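Local coordinates for protein Rubredoxin\:oxygen oxidoreductase (Desulfovibrio gigas, PDB 1E5D) that reduces one oxygen molecule to two water molecules in a four-electron reaction, using a diiron centre and flavin mononucleotide, at residues 6-20 with 31-43. Numbering follows the deposited sequence.
Sequences IIDGFHLVGAIDWNS and MGTTYNAYLVEDE
Val40 sets CG1 over the centre of the Phe10 ring, 12° off the normal, a CH-pi contact; the other methyl, CG2, lies 3.7 Å from Phe10 CD2. With CG1 anti to the backbone N, CG2 is anti to the carbonyl carbon, and both methyls meet the ring. On the same face Tyr38 is gripped by two aliphatic chains: Ile6 brings CD1 to the ring edge, 3.4 Å from Tyr38 CD2, while Leu12 CD2 approaches Tyr38 CE2 obliquely at 3.7 Å. The phenol OH bonds Pro224 O, towards the second sheet of the metallo-beta-lactamase sandwich. Reciprocal backbone bonds at His11/Leu39, Val13/Ala37, Ala15/Tyr35 and Asp17/Thr33, after a single Glu41 N to Gly9 O bond, make 10-17 and 33-40 neighbouring antiparallel strands of the first sheet. At the corner, Gly14 CA makes a CA-H...O contact of 3.3 Å with Tyr35 O. Beyond it, on the opposite face, Asp17 extends its carboxylate anti to the backbone N (chi1 -167°), bringing OD2 in plane to the Tyr35 ring edge, 3.4 Å from Tyr35 CE2, with the two planes 54° apart. Tyr35 also lies near Asp83 and His226 of the diiron site, and Thr34 O accepts from His226 ND1, a second-shell bond that would orient this iron ligand.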
loop_
_atom_site.group_PDB
_atom_site.type_symbol
_atom_site.label_atom_id
_atom_site.label_comp_id
_atom_site.label_asym_id
_atom_site.label_seq_id
_atom_site.Cartn_x
_atom_site.Cartn_y
_atom_site.Cartn_z
ATOM N N ILE A 6 2.485 -14.681 -39.324
ATOM C CA ILE A 6 1.637 -13.489 -39.395
ATOM C C ILE A 6 1.288 -13.268 -40.863
ATOM O O ILE A 6 0.126 -13.372 -41.243
ATOM C CB ILE A 6 2.338 -12.285 -38.765
ATOM C CG1 ILE A 6 2.724 -12.508 -37.295
ATOM C CG2 ILE A 6 1.494 -11.035 -38.918
ATOM C CD1 ILE A 6 3.807 -11.565 -36.817
ATOM N N ILE A 7 2.336 -12.999 -41.614
ATOM C CA ILE A 7 2.386 -12.983 -43.062
ATOM C C ILE A 7 3.638 -13.751 -43.507
ATOM O O ILE A 7 4.500 -14.066 -42.687
ATOM C CB ILE A 7 2.408 -11.580 -43.684
ATOM C CG1 ILE A 7 3.585 -10.707 -43.245
ATOM C CG2 ILE A 7 1.095 -10.862 -43.418
ATOM C CD1 ILE A 7 3.664 -9.396 -43.992
ATOM N N ASP A 8 3.711 -14.035 -44.793
ATOM C CA ASP A 8 4.809 -14.802 -45.368
ATOM C C ASP A 8 6.146 -14.222 -44.939
ATOM O O ASP A 8 6.405 -13.035 -45.153
ATOM C CB ASP A 8 4.696 -14.820 -46.894
ATOM C CG ASP A 8 3.368 -15.383 -47.373
ATOM O OD1 ASP A 8 3.057 -16.531 -46.982
ATOM O OD2 ASP A 8 2.633 -14.697 -48.116
ATOM N N GLY A 9 6.983 -15.048 -44.316
ATOM C CA GLY A 9 8.281 -14.593 -43.855
ATOM C C GLY A 9 8.286 -13.823 -42.550
ATOM O O GLY A 9 9.364 -13.420 -42.105
ATOM N N PHE A 10 7.126 -13.612 -41.938
ATOM C CA PHE A 10 7.006 -12.930 -40.658
ATOM C C PHE A 10 6.413 -13.871 -39.611
ATOM O O PHE A 10 5.285 -14.355 -39.731
ATOM C CB PHE A 10 6.128 -11.695 -40.738
ATOM C CG PHE A 10 6.693 -10.460 -41.401
ATOM C CD1 PHE A 10 6.874 -10.416 -42.774
ATOM C CD2 PHE A 10 7.034 -9.349 -40.649
ATOM C CE1 PHE A 10 7.386 -9.286 -43.380
ATOM C CE2 PHE A 10 7.540 -8.212 -41.248
ATOM C CZ PHE A 10 7.714 -8.177 -42.619
ATOM N N HIS A 11 7.168 -14.156 -38.547
ATOM C CA HIS A 11 6.568 -15.028 -37.538
ATOM C C HIS A 11 6.656 -14.427 -36.139
ATOM O O HIS A 11 7.636 -13.789 -35.761
ATOM C CB HIS A 11 7.231 -16.404 -37.525
ATOM C CG HIS A 11 7.366 -17.012 -38.888
ATOM N ND1 HIS A 11 6.584 -18.066 -39.310
ATOM C CD2 HIS A 11 8.191 -16.703 -39.916
ATOM C CE1 HIS A 11 6.924 -18.384 -40.545
ATOM N NE2 HIS A 11 7.895 -17.575 -40.929
ATOM N N LEU A 12 5.587 -14.683 -35.409
ATOM C CA LEU A 12 5.444 -14.368 -33.997
ATOM C C LEU A 12 6.087 -15.475 -33.171
ATOM O O LEU A 12 5.651 -16.630 -33.220
ATOM C CB LEU A 12 3.968 -14.207 -33.675
ATOM C CG LEU A 12 3.477 -13.982 -32.250
ATOM C CD1 LEU A 12 3.220 -15.314 -31.560
ATOM C CD2 LEU A 12 4.446 -13.141 -31.436
ATOM N N VAL A 13 7.121 -15.145 -32.401
ATOM C CA VAL A 13 7.682 -16.149 -31.494
ATOM C C VAL A 13 7.698 -15.592 -30.074
ATOM O O VAL A 13 7.583 -14.380 -29.870
ATOM C CB VAL A 13 9.104 -16.577 -31.888
ATOM C CG1 VAL A 13 9.076 -17.447 -33.135
ATOM C CG2 VAL A 13 9.990 -15.362 -32.120
ATOM N N GLY A 14 7.843 -16.467 -29.083
ATOM C CA GLY A 14 7.980 -16.041 -27.701
ATOM C C GLY A 14 7.262 -16.928 -26.711
ATOM O O GLY A 14 7.273 -18.152 -26.815
ATOM N N ALA A 15 6.607 -16.310 -25.722
ATOM C CA ALA A 15 5.959 -17.104 -24.691
ATOM C C ALA A 15 4.686 -16.455 -24.175
ATOM O O ALA A 15 4.622 -15.250 -23.947
ATOM C CB ALA A 15 6.926 -17.324 -23.534
ATOM N N ILE A 16 3.695 -17.313 -23.994
ATOM C CA ILE A 16 2.453 -16.968 -23.333
ATOM C C ILE A 16 2.618 -17.176 -21.830
ATOM O O ILE A 16 2.935 -18.276 -21.382
ATOM C CB ILE A 16 1.252 -17.792 -23.818
ATOM C CG1 ILE A 16 1.178 -17.971 -25.331
ATOM C CG2 ILE A 16 -0.027 -17.168 -23.287
ATOM C CD1 ILE A 16 -0.184 -17.711 -25.934
ATOM N N ASP A 17 2.405 -16.104 -21.078
ATOM C CA ASP A 17 2.570 -16.214 -19.625
ATOM C C ASP A 17 1.214 -16.212 -18.931
ATOM O O ASP A 17 0.753 -15.209 -18.382
ATOM C CB ASP A 17 3.476 -15.081 -19.167
ATOM C CG ASP A 17 3.999 -15.228 -17.759
ATOM O OD1 ASP A 17 3.344 -15.931 -16.967
ATOM O OD2 ASP A 17 5.049 -14.627 -17.446
ATOM N N TRP A 18 0.548 -17.365 -18.956
ATOM C CA TRP A 18 -0.773 -17.518 -18.371
ATOM C C TRP A 18 -0.873 -17.068 -16.917
ATOM O O TRP A 18 -1.894 -16.506 -16.526
ATOM C CB TRP A 18 -1.181 -18.987 -18.427
ATOM C CG TRP A 18 -1.185 -19.618 -19.776
ATOM C CD1 TRP A 18 -0.180 -20.284 -20.407
ATOM C CD2 TRP A 18 -2.300 -19.635 -20.675
ATOM N NE1 TRP A 18 -0.599 -20.715 -21.645
ATOM C CE2 TRP A 18 -1.896 -20.328 -21.828
ATOM C CE3 TRP A 18 -3.597 -19.124 -20.592
ATOM C CZ2 TRP A 18 -2.758 -20.523 -22.907
ATOM C CZ3 TRP A 18 -4.446 -19.320 -21.666
ATOM C CH2 TRP A 18 -4.023 -20.013 -22.808
ATOM N N ASN A 19 0.162 -17.328 -16.122
ATOM C CA ASN A 19 0.073 -17.140 -14.679
ATOM C C ASN A 19 0.427 -15.749 -14.180
ATOM O O ASN A 19 0.294 -15.480 -12.982
ATOM C CB ASN A 19 0.997 -18.152 -13.980
ATOM C CG ASN A 19 0.613 -19.576 -14.315
ATOM O OD1 ASN A 19 -0.510 -19.845 -14.721
ATOM N ND2 ASN A 19 1.536 -20.511 -14.140
ATOM N N SER A 20 0.877 -14.867 -15.066
ATOM C CA SER A 20 1.278 -13.532 -14.633
ATOM C C SER A 20 0.156 -12.810 -13.910
ATOM O O SER A 20 -0.935 -12.566 -14.435
ATOM C CB SER A 20 1.740 -12.711 -15.839
ATOM O OG SER A 20 2.174 -11.417 -15.455
ATOM N N MET A 31 -5.306 -11.124 -16.600
ATOM C CA MET A 31 -5.521 -12.038 -17.714
ATOM C C MET A 31 -4.207 -12.614 -18.203
ATOM O O MET A 31 -4.097 -13.171 -19.295
ATOM C CB MET A 31 -6.215 -11.315 -18.869
ATOM C CG MET A 31 -7.730 -11.450 -18.870
ATOM S SD MET A 31 -8.529 -10.384 -20.083
ATOM C CE MET A 31 -7.826 -8.792 -19.644
ATOM N N GLY A 32 -3.157 -12.485 -17.389
ATOM C CA GLY A 32 -1.884 -13.018 -17.857
ATOM C C GLY A 32 -1.263 -12.034 -18.832
ATOM O O GLY A 32 -1.651 -10.873 -18.885
ATOM N N THR A 33 -0.296 -12.501 -19.601
ATOM C CA THR A 33 0.351 -11.641 -20.581
ATOM C C THR A 33 1.156 -12.519 -21.527
ATOM O O THR A 33 1.220 -13.746 -21.421
ATOM C CB THR A 33 1.235 -10.594 -19.892
ATOM O OG1 THR A 33 1.840 -9.721 -20.853
ATOM C CG2 THR A 33 2.397 -11.272 -19.169
ATOM N N THR A 34 1.792 -11.885 -22.507
ATOM C CA THR A 34 2.660 -12.640 -23.394
ATOM C C THR A 34 3.960 -11.860 -23.581
ATOM O O THR A 34 4.089 -10.681 -23.265
ATOM C CB THR A 34 2.060 -12.927 -24.783
ATOM O OG1 THR A 34 2.104 -11.742 -25.600
ATOM C CG2 THR A 34 0.602 -13.336 -24.671
ATOM N N TYR A 35 4.931 -12.575 -24.130
ATOM C CA TYR A 35 6.179 -11.917 -24.515
ATOM C C TYR A 35 6.377 -12.211 -25.996
ATOM O O TYR A 35 6.618 -13.365 -26.357
ATOM C CB TYR A 35 7.303 -12.406 -23.603
ATOM C CG TYR A 35 6.991 -12.042 -22.161
ATOM C CD1 TYR A 35 7.139 -10.720 -21.755
ATOM C CD2 TYR A 35 6.546 -12.982 -21.245
ATOM C CE1 TYR A 35 6.861 -10.341 -20.460
ATOM C CE2 TYR A 35 6.268 -12.611 -19.942
ATOM C CZ TYR A 35 6.428 -11.297 -19.561
ATOM O OH TYR A 35 6.159 -10.902 -18.270
ATOM N N ASN A 36 6.225 -11.168 -26.793
ATOM C CA ASN A 36 6.198 -11.241 -28.240
ATOM C C ASN A 36 7.511 -10.773 -28.851
ATOM O O ASN A 36 8.001 -9.688 -28.581
ATOM C CB ASN A 36 5.050 -10.396 -28.805
ATOM C CG ASN A 36 3.694 -10.857 -28.303
ATOM O OD1 ASN A 36 3.538 -11.993 -27.866
ATOM N ND2 ASN A 36 2.704 -9.972 -28.370
ATOM N N ALA A 37 8.060 -11.632 -29.692
ATOM C CA ALA A 37 9.209 -11.319 -30.526
ATOM C C ALA A 37 8.811 -11.672 -31.958
ATOM O O ALA A 37 7.915 -12.498 -32.168
ATOM C CB ALA A 37 10.455 -12.050 -30.082
ATOM N N TYR A 38 9.456 -11.022 -32.922
ATOM C CA TYR A 38 9.079 -11.275 -34.313
ATOM C C TYR A 38 10.305 -11.618 -35.147
ATOM O O TYR A 38 11.269 -10.861 -35.235
ATOM C CB TYR A 38 8.312 -10.071 -34.878
ATOM C CG TYR A 38 7.062 -9.826 -34.050
ATOM C CD1 TYR A 38 7.135 -9.006 -32.930
ATOM C CD2 TYR A 38 5.843 -10.406 -34.363
ATOM C CE1 TYR A 38 6.018 -8.771 -32.155
ATOM C CE2 TYR A 38 4.716 -10.172 -33.588
ATOM C CZ TYR A 38 4.815 -9.354 -32.487
ATOM O OH TYR A 38 3.723 -9.093 -31.693
ATOM N N LEU A 39 10.217 -12.800 -35.739
ATOM C CA LEU A 39 11.197 -13.342 -36.658
ATOM C C LEU A 39 10.847 -12.970 -38.098
ATOM O O LEU A 39 9.777 -13.339 -38.589
ATOM C CB LEU A 39 11.248 -14.863 -36.510
ATOM C CG LEU A 39 12.312 -15.568 -37.346
ATOM C CD1 LEU A 39 13.697 -15.129 -36.893
ATOM C CD2 LEU A 39 12.152 -17.078 -37.268
ATOM N N VAL A 40 11.731 -12.240 -38.762
ATOM C CA VAL A 40 11.520 -11.872 -40.157
ATOM C C VAL A 40 12.539 -12.546 -41.074
ATOM O O VAL A 40 13.743 -12.284 -41.009
ATOM C CB VAL A 40 11.588 -10.348 -40.360
ATOM C CG1 VAL A 40 11.366 -10.011 -41.826
ATOM C CG2 VAL A 40 10.574 -9.649 -39.473
ATOM N N GLU A 41 12.032 -13.431 -41.932
ATOM C CA GLU A 41 12.873 -14.132 -42.891
ATOM C C GLU A 41 13.183 -13.281 -44.119
ATOM O O GLU A 41 12.266 -13.017 -44.897
ATOM C CB GLU A 41 12.189 -15.422 -43.338
ATOM C CG GLU A 41 12.351 -16.541 -42.313
ATOM C CD GLU A 41 11.703 -17.829 -42.779
ATOM O OE1 GLU A 41 10.501 -17.807 -43.126
ATOM O OE2 GLU A 41 12.406 -18.862 -42.797
ATOM N N ASP A 42 14.436 -12.886 -44.251
ATOM C CA ASP A 42 15.018 -12.206 -45.396
ATOM C C ASP A 42 16.421 -12.770 -45.665
ATOM O O ASP A 42 16.828 -13.768 -45.061
ATOM C CB ASP A 42 15.085 -10.697 -45.206
ATOM C CG ASP A 42 14.983 -9.911 -46.495
ATOM O OD1 ASP A 42 15.192 -10.490 -47.581
ATOM O OD2 ASP A 42 14.699 -8.697 -46.441
ATOM N N GLU A 43 17.156 -12.132 -46.572
ATOM C CA GLU A 43 18.530 -12.584 -46.828
ATOM C C GLU A 43 19.301 -12.404 -45.518
ATOM O O GLU A 43 19.933 -13.317 -45.003
ATOM C CB GLU A 43 19.171 -11.845 -47.988
ATOM C CG GLU A 43 18.234 -11.267 -49.027
ATOM C CD GLU A 43 17.195 -12.226 -49.567
ATOM O OE1 GLU A 43 17.475 -13.442 -49.648
ATOM O OE2 GLU A 43 16.081 -11.771 -49.914
#